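PDB 4R78: choline kinase from Streptococcus pneumoniae, which probably phosphorylates choline with ATP as phosphate donor, using a protein kinase-like fold whose nucleotide pocket here holds AMP. Local coordinates for residues 272-277 / 283-288; 180-185 / 256-261. All coordinates share one frame; numbering follows the deposited sequence.

In the fold
Both interactions lie in the helical part of this kinase-like chain and share helix 257-280. Interaction 2 joins the first turn of that helix to helix 179-186, bringing together segments about 70 residues apart in sequence. Interaction 1 comes later and folds the connection to helix 288-303 back against the helix near its other end. Their centres are about 27 Å apart and their nearest atoms about 13 Å, so they do not meet; one helix makes separate contacts near its two ends. Interaction 2 is a helix-to-helix salt bridge with slight apolar packing, whereas in interaction 1 the Trp274 side chain comes to about 9 Å from AMP, and Tyr288 meets a MES molecule probably from the crystallisation liquor.

Interaction 1 of 2, residues 272-277 / 283-288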
loop_
_atom_site.group_PDB
_atom_site.type_symbol
_atom_site.label_atom_id
_atom_site.label_comp_id
_atom_site.label_asym_id
_atom_site.label_seq_id
_atom_site.Cartn_x
_atom_site.Cartn_y
_atom_site.Cartn_z
ATOM N N SER A 272 3.413 -12.026 -2.093
ATOM C CA SER A 272 3.341 -13.437 -1.703
ATOM C C SER A 272 4.287 -13.726 -0.530
ATOM O O SER A 272 3.962 -14.525 0.346
ATOM C CB SER A 272 3.599 -14.385 -2.886
ATOM O OG SER A 272 4.980 -14.520 -3.182
ATOM N N LEU A 273 5.435 -13.051 -0.500
ATOM C CA LEU A 273 6.402 -13.237 0.588
ATOM C C LEU A 273 5.925 -12.526 1.856
ATOM O O LEU A 273 6.024 -13.067 2.961
ATOM C CB LEU A 273 7.805 -12.778 0.174
ATOM C CG LEU A 273 8.488 -13.596 -0.933
ATOM C CD1 LEU A 273 9.723 -12.880 -1.465
ATOM C CD2 LEU A 273 8.854 -15.010 -0.469
ATOM N N TRP A 274 5.377 -11.326 1.682
ATOM C CA TRP A 274 4.672 -10.614 2.750
ATOM C C TRP A 274 3.637 -11.518 3.436
ATOM O O TRP A 274 3.528 -11.526 4.666
ATOM C CB TRP A 274 4.013 -9.363 2.161
ATOM C CG TRP A 274 3.128 -8.562 3.092
ATOM C CD1 TRP A 274 3.503 -7.514 3.888
ATOM C CD2 TRP A 274 1.718 -8.732 3.290
ATOM N NE1 TRP A 274 2.413 -7.026 4.572
ATOM C CE2 TRP A 274 1.305 -7.752 4.224
ATOM C CE3 TRP A 274 0.763 -9.618 2.768
ATOM C CZ2 TRP A 274 -0.023 -7.643 4.658
ATOM C CZ3 TRP A 274 -0.558 -9.506 3.193
ATOM C CH2 TRP A 274 -0.939 -8.521 4.128
ATOM N N THR A 275 2.897 -12.289 2.637
ATOM C CA THR A 275 1.865 -13.191 3.151
ATOM C C THR A 275 2.457 -14.232 4.096
ATOM O O THR A 275 1.940 -14.437 5.201
ATOM C CB THR A 275 1.104 -13.893 2.002
ATOM O OG1 THR A 275 0.486 -12.905 1.174
ATOM C CG2 THR A 275 0.020 -14.818 2.553
ATOM N N VAL A 276 3.543 -14.871 3.665
ATOM C CA VAL A 276 4.207 -15.885 4.491
ATOM C C VAL A 276 4.612 -15.299 5.841
ATOM O O VAL A 276 4.341 -15.897 6.889
ATOM C CB VAL A 276 5.429 -16.503 3.776
ATOM C CG1 VAL A 276 6.097 -17.558 4.654
ATOM C CG2 VAL A 276 4.999 -17.125 2.465
ATOM N N TYR A 277 5.233 -14.122 5.813
ATOM C CA TYR A 277 5.681 -13.467 7.037
ATOM C C TYR A 277 4.513 -13.118 7.965
ATOM O O TYR A 277 4.585 -13.352 9.181
ATOM C CB TYR A 277 6.505 -12.224 6.698
ATOM C CG TYR A 277 7.059 -11.494 7.900
ATOM C CD1 TYR A 277 7.735 -12.179 8.912
ATOM C CD2 TYR A 277 6.923 -10.115 8.016
ATOM C CE1 TYR A 277 8.251 -11.502 10.018
ATOM C CE2 TYR A 277 7.432 -9.431 9.117
ATOM C CZ TYR A 277 8.095 -10.130 10.109
ATOM O OH TYR A 277 8.601 -9.455 11.199
ATOM N N GLU A 283 -1.537 -14.668 11.638
ATOM C CA GLU A 283 -2.693 -14.415 10.774
ATOM C C GLU A 283 -2.909 -15.558 9.783
ATOM O O GLU A 283 -2.018 -16.382 9.568
ATOM C CB GLU A 283 -2.576 -13.065 10.060
ATOM C CG GLU A 283 -2.803 -11.874 10.983
ATOM C CD GLU A 283 -2.670 -10.545 10.272
ATOM O OE1 GLU A 283 -1.528 -10.148 9.945
ATOM O OE2 GLU A 283 -3.704 -9.886 10.040
ATOM N N ASP A 284 -4.105 -15.606 9.205
ATOM C CA ASP A 284 -4.497 -16.674 8.292
ATOM C C ASP A 284 -5.128 -16.043 7.065
ATOM O O ASP A 284 -6.265 -15.595 7.128
ATOM C CB ASP A 284 -5.502 -17.611 8.988
ATOM C CG ASP A 284 -6.112 -18.653 8.050
ATOM O OD1 ASP A 284 -5.592 -18.865 6.933
ATOM O OD2 ASP A 284 -7.123 -19.274 8.450
ATOM N N PHE A 285 -4.385 -16.003 5.959
ATOM C CA PHE A 285 -4.897 -15.441 4.709
ATOM C C PHE A 285 -5.209 -16.522 3.679
ATOM O O PHE A 285 -5.365 -16.229 2.491
ATOM C CB PHE A 285 -3.927 -14.404 4.109
ATOM C CG PHE A 285 -3.568 -13.260 5.038
ATOM C CD1 PHE A 285 -4.442 -12.822 6.034
ATOM C CD2 PHE A 285 -2.351 -12.603 4.891
ATOM C CE1 PHE A 285 -4.091 -11.764 6.877
ATOM C CE2 PHE A 285 -2.003 -11.541 5.722
ATOM C CZ PHE A 285 -2.869 -11.122 6.718
ATOM N N GLY A 286 -5.307 -17.767 4.137
ATOM C CA GLY A 286 -5.650 -18.886 3.259
ATOM C C GLY A 286 -4.707 -18.988 2.079
ATOM O O GLY A 286 -3.489 -18.961 2.253
ATOM N N ASP A 287 -5.276 -19.088 0.879
ATOM C CA ASP A 287 -4.497 -19.211 -0.355
ATOM C C ASP A 287 -4.161 -17.878 -1.028
ATOM O O ASP A 287 -3.718 -17.861 -2.178
ATOM C CB ASP A 287 -5.233 -20.108 -1.352
ATOM C CG ASP A 287 -4.950 -21.578 -1.144
ATOM O OD1 ASP A 287 -4.282 -21.940 -0.152
ATOM O OD2 ASP A 287 -5.406 -22.373 -1.993
ATOM N N TYR A 288 -4.342 -16.767 -0.316
ATOM C CA TYR A 288 -4.026 -15.451 -0.874
ATOM C C TYR A 288 -2.608 -15.389 -1.465
ATOM O O TYR A 288 -2.425 -14.956 -2.605
ATOM C CB TYR A 288 -4.226 -14.349 0.178
ATOM C CG TYR A 288 -3.780 -12.973 -0.282
ATOM C CD1 TYR A 288 -4.649 -12.131 -0.982
ATOM C CD2 TYR A 288 -2.490 -12.514 -0.007
ATOM C CE1 TYR A 288 -4.238 -10.867 -1.403
ATOM C CE2 TYR A 288 -2.072 -11.257 -0.425
ATOM C CZ TYR A 288 -2.951 -10.442 -1.115
ATOM O OH TYR A 288 -2.529 -9.205 -1.529
#
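The hydroxyl oxygen of Thr275 meets two neighbours: OG1 is hydrogen-bonded to Trp271 O, one turn back in its own helix, and it also lies in the plane of the Tyr288 ring, at the edge, 3.2 Å from CD2. Around it the link between two helices folds back in a type II' turn from Phe285 to Tyr288, closed by Tyr288 N to Phe285 O. The methyl branch of the same threonine, CG2, reaches the edge of the Phe285 ring, 4.0 Å from CD2. Trp274 adds a second, aromatic part of the contact. Its six-membered ring lies near-parallel to that of Phe285, the planes 15° apart but slid so far that they barely overlap. CZ3 and CH2 of Trp274 both come to 3.6 Å from Phe285 CE2. Met48 touches Phe285 and Tyr288, and Tyr288 OH bonds to Arg292 and to a MES probably from the crystallisation liquor. The grouping of Trp274, Phe285 and Tyr288, with Trp271 edge-to-face on Trp274, recalls the aromatic-lined choline sites of relatives, though no choline is bound here. The loop is braced by an Asx turn, in which Gly286 N donates to Asp284 OD1 at 3.0 Å from above the carboxylate plane, 35° out of it.

Interaction 2 of 2, residues 180-185 / 256-261; sequences EKRLAD and SHEKIA
A side-on, two-pronged salt bridge joins Arg182 to Glu258 and ties helix 179-186 to the first turn of helix 257-280. Arg182 NE donates to Glu258 OE2 at 2.7 Å, with an N-H...O angle of 161°, and NH2 of the same arginine reaches Glu258 OE1 at 2.8 Å, so each carboxylate oxygen takes one nitrogen. Both acceptors lie close to the guanidinium plane at its edge, yet the two flat groups are twisted 39° apart: OE1 is met through its syn lone pair, while OE2 is approached on the syn side but well out of the carboxylate plane. The arginine chain, bent at chi2 (58°), meets the extended Glu258 chain at about a right angle. Asp185 adds a looser ionic partner, its OD2 3.5 Å from Arg182 NH1, and Tyr303 OH bonds to Glu258 OE2.

Apolar contact is slighter. Leu183 CD2 meets the aliphatic part of Lys259 at CG, 4.2 Å away, and the leucine also packs on Ile262, Tyr263 and Leu266 farther along helix 257-280. The extended lysine carries NZ past this contact to Asp222 and Asp189.

Ser256 is the N-cap of helix 257-280, its OG accepting from Lys259 N at 3.2 Å. Two bonds to separate oxygens would limit rotation of both charged groups, and a carboxylate that takes two arginine N-H bonds beside the Tyr303 hydroxyl would be expected to favour its ionised form.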
loop_
_atom_site.group_PDB
_atom_site.type_symbol
_atom_site.label_atom_id
_atom_site.label_comp_id
_atom_site.label_asym_id
_atom_site.label_seq_id
_atom_site.Cartn_x
_atom_site.Cartn_y
_atom_site.Cartn_z
ATOM N N GLU A 180 15.769 -7.451 -13.182
ATOM C CA GLU A 180 16.530 -6.275 -12.752
ATOM C C GLU A 180 17.351 -5.681 -13.899
ATOM O O GLU A 180 17.368 -4.461 -14.087
ATOM C CB GLU A 180 17.428 -6.603 -11.550
ATOM C CG GLU A 180 18.096 -5.377 -10.921
ATOM C CD GLU A 180 18.740 -5.649 -9.568
ATOM O OE1 GLU A 180 18.948 -6.825 -9.199
ATOM O OE2 GLU A 180 19.050 -4.666 -8.865
ATOM N N LYS A 181 18.009 -6.553 -14.665
ATOM C CA LYS A 181 18.808 -6.141 -15.821
ATOM C C LYS A 181 17.961 -5.463 -16.898
ATOM O O LYS A 181 18.387 -4.465 -17.485
ATOM C CB LYS A 181 19.570 -7.344 -16.404
ATOM C CG LYS A 181 20.325 -7.087 -17.718
ATOM C CD LYS A 181 21.478 -6.109 -17.545
ATOM C CE LYS A 181 22.170 -5.831 -18.873
ATOM N NZ LYS A 181 23.269 -4.843 -18.706
ATOM N N ARG A 182 16.769 -6.003 -17.156
ATOM C CA ARG A 182 15.869 -5.417 -18.140
ATOM C C ARG A 182 15.428 -4.027 -17.696
ATOM O O ARG A 182 15.450 -3.089 -18.487
ATOM C CB ARG A 182 14.658 -6.318 -18.413
ATOM C CG ARG A 182 13.691 -5.781 -19.472
ATOM C CD ARG A 182 14.374 -5.532 -20.820
ATOM N NE ARG A 182 13.432 -5.092 -21.845
ATOM C CZ ARG A 182 13.774 -4.639 -23.049
ATOM N NH1 ARG A 182 15.052 -4.549 -23.401
ATOM N NH2 ARG A 182 12.832 -4.263 -23.903
ATOM N N LEU A 183 15.054 -3.894 -16.423
ATOM C CA LEU A 183 14.661 -2.588 -15.888
ATOM C C LEU A 183 15.788 -1.556 -15.992
ATOM O O LEU A 183 15.534 -0.395 -16.306
ATOM C CB LEU A 183 14.138 -2.700 -14.453
ATOM C CG LEU A 183 12.728 -3.279 -14.267
ATOM C CD1 LEU A 183 12.460 -3.552 -12.797
ATOM C CD2 LEU A 183 11.643 -2.369 -14.857
ATOM N N ALA A 184 17.027 -1.987 -15.747
ATOM C CA ALA A 184 18.192 -1.107 -15.887
ATOM C C ALA A 184 18.397 -0.649 -17.334
ATOM O O ALA A 184 18.728 0.514 -17.582
ATOM C CB ALA A 184 19.445 -1.786 -15.352
ATOM N N ASP A 185 18.182 -1.559 -18.282
ATOM C CA ASP A 185 18.294 -1.237 -19.706
ATOM C C ASP A 185 17.225 -0.235 -20.147
ATOM O O ASP A 185 17.530 0.734 -20.846
ATOM C CB ASP A 185 18.219 -2.513 -20.554
ATOM C CG ASP A 185 18.568 -2.278 -22.026
ATOM O OD1 ASP A 185 19.181 -1.240 -22.357
ATOM O OD2 ASP A 185 18.240 -3.149 -22.860
ATOM N N SER A 256 4.917 3.262 -19.917
ATOM C CA SER A 256 5.649 2.120 -20.462
ATOM C C SER A 256 4.890 0.837 -20.140
ATOM O O SER A 256 4.826 0.426 -18.980
ATOM C CB SER A 256 7.061 2.052 -19.875
ATOM O OG SER A 256 7.674 0.797 -20.146
ATOM N N HIS A 257 4.323 0.207 -21.168
ATOM C CA HIS A 257 3.583 -1.043 -21.001
ATOM C C HIS A 257 4.470 -2.168 -20.476
ATOM O O HIS A 257 4.026 -2.965 -19.654
ATOM C CB HIS A 257 2.912 -1.467 -22.311
ATOM C CG HIS A 257 1.725 -0.634 -22.680
ATOM N ND1 HIS A 257 1.839 0.613 -23.256
ATOM C CD2 HIS A 257 0.397 -0.873 -22.559
ATOM C CE1 HIS A 257 0.633 1.106 -23.476
ATOM N NE2 HIS A 257 -0.259 0.225 -23.061
ATOM N N GLU A 258 5.718 -2.225 -20.941
ATOM C CA GLU A 258 6.634 -3.274 -20.496
ATOM C C GLU A 258 6.969 -3.155 -19.012
ATOM O O GLU A 258 6.999 -4.163 -18.303
ATOM C CB GLU A 258 7.915 -3.322 -21.337
ATOM C CG GLU A 258 8.754 -4.564 -21.035
ATOM C CD GLU A 258 10.017 -4.689 -21.867
ATOM O OE1 GLU A 258 10.259 -3.843 -22.753
ATOM O OE2 GLU A 258 10.770 -5.657 -21.627
ATOM N N LYS A 259 7.203 -1.931 -18.542
ATOM C CA LYS A 259 7.476 -1.708 -17.121
ATOM C C LYS A 259 6.285 -2.140 -16.269
ATOM O O LYS A 259 6.464 -2.767 -15.232
ATOM C CB LYS A 259 7.831 -0.248 -16.836
ATOM C CG LYS A 259 9.258 0.142 -17.172
ATOM C CD LYS A 259 9.466 1.609 -16.845
ATOM C CE LYS A 259 10.904 2.025 -17.010
ATOM N NZ LYS A 259 11.031 3.501 -16.809
ATOM N N ILE A 260 5.075 -1.807 -16.714
ATOM C CA ILE A 260 3.870 -2.240 -16.016
ATOM C C ILE A 260 3.847 -3.766 -15.879
ATOM O O ILE A 260 3.605 -4.290 -14.791
ATOM C CB ILE A 260 2.588 -1.704 -16.700
ATOM C CG1 ILE A 260 2.513 -0.182 -16.543
ATOM C CG2 ILE A 260 1.328 -2.357 -16.110
ATOM C CD1 ILE A 260 1.467 0.482 -17.422
ATOM N N ALA A 261 4.118 -4.470 -16.977
ATOM C CA ALA A 261 4.114 -5.931 -16.969
ATOM C C ALA A 261 5.146 -6.489 -15.984
ATOM O O ALA A 261 4.860 -7.428 -15.236
ATOM C CB ALA A 261 4.359 -6.471 -18.377
#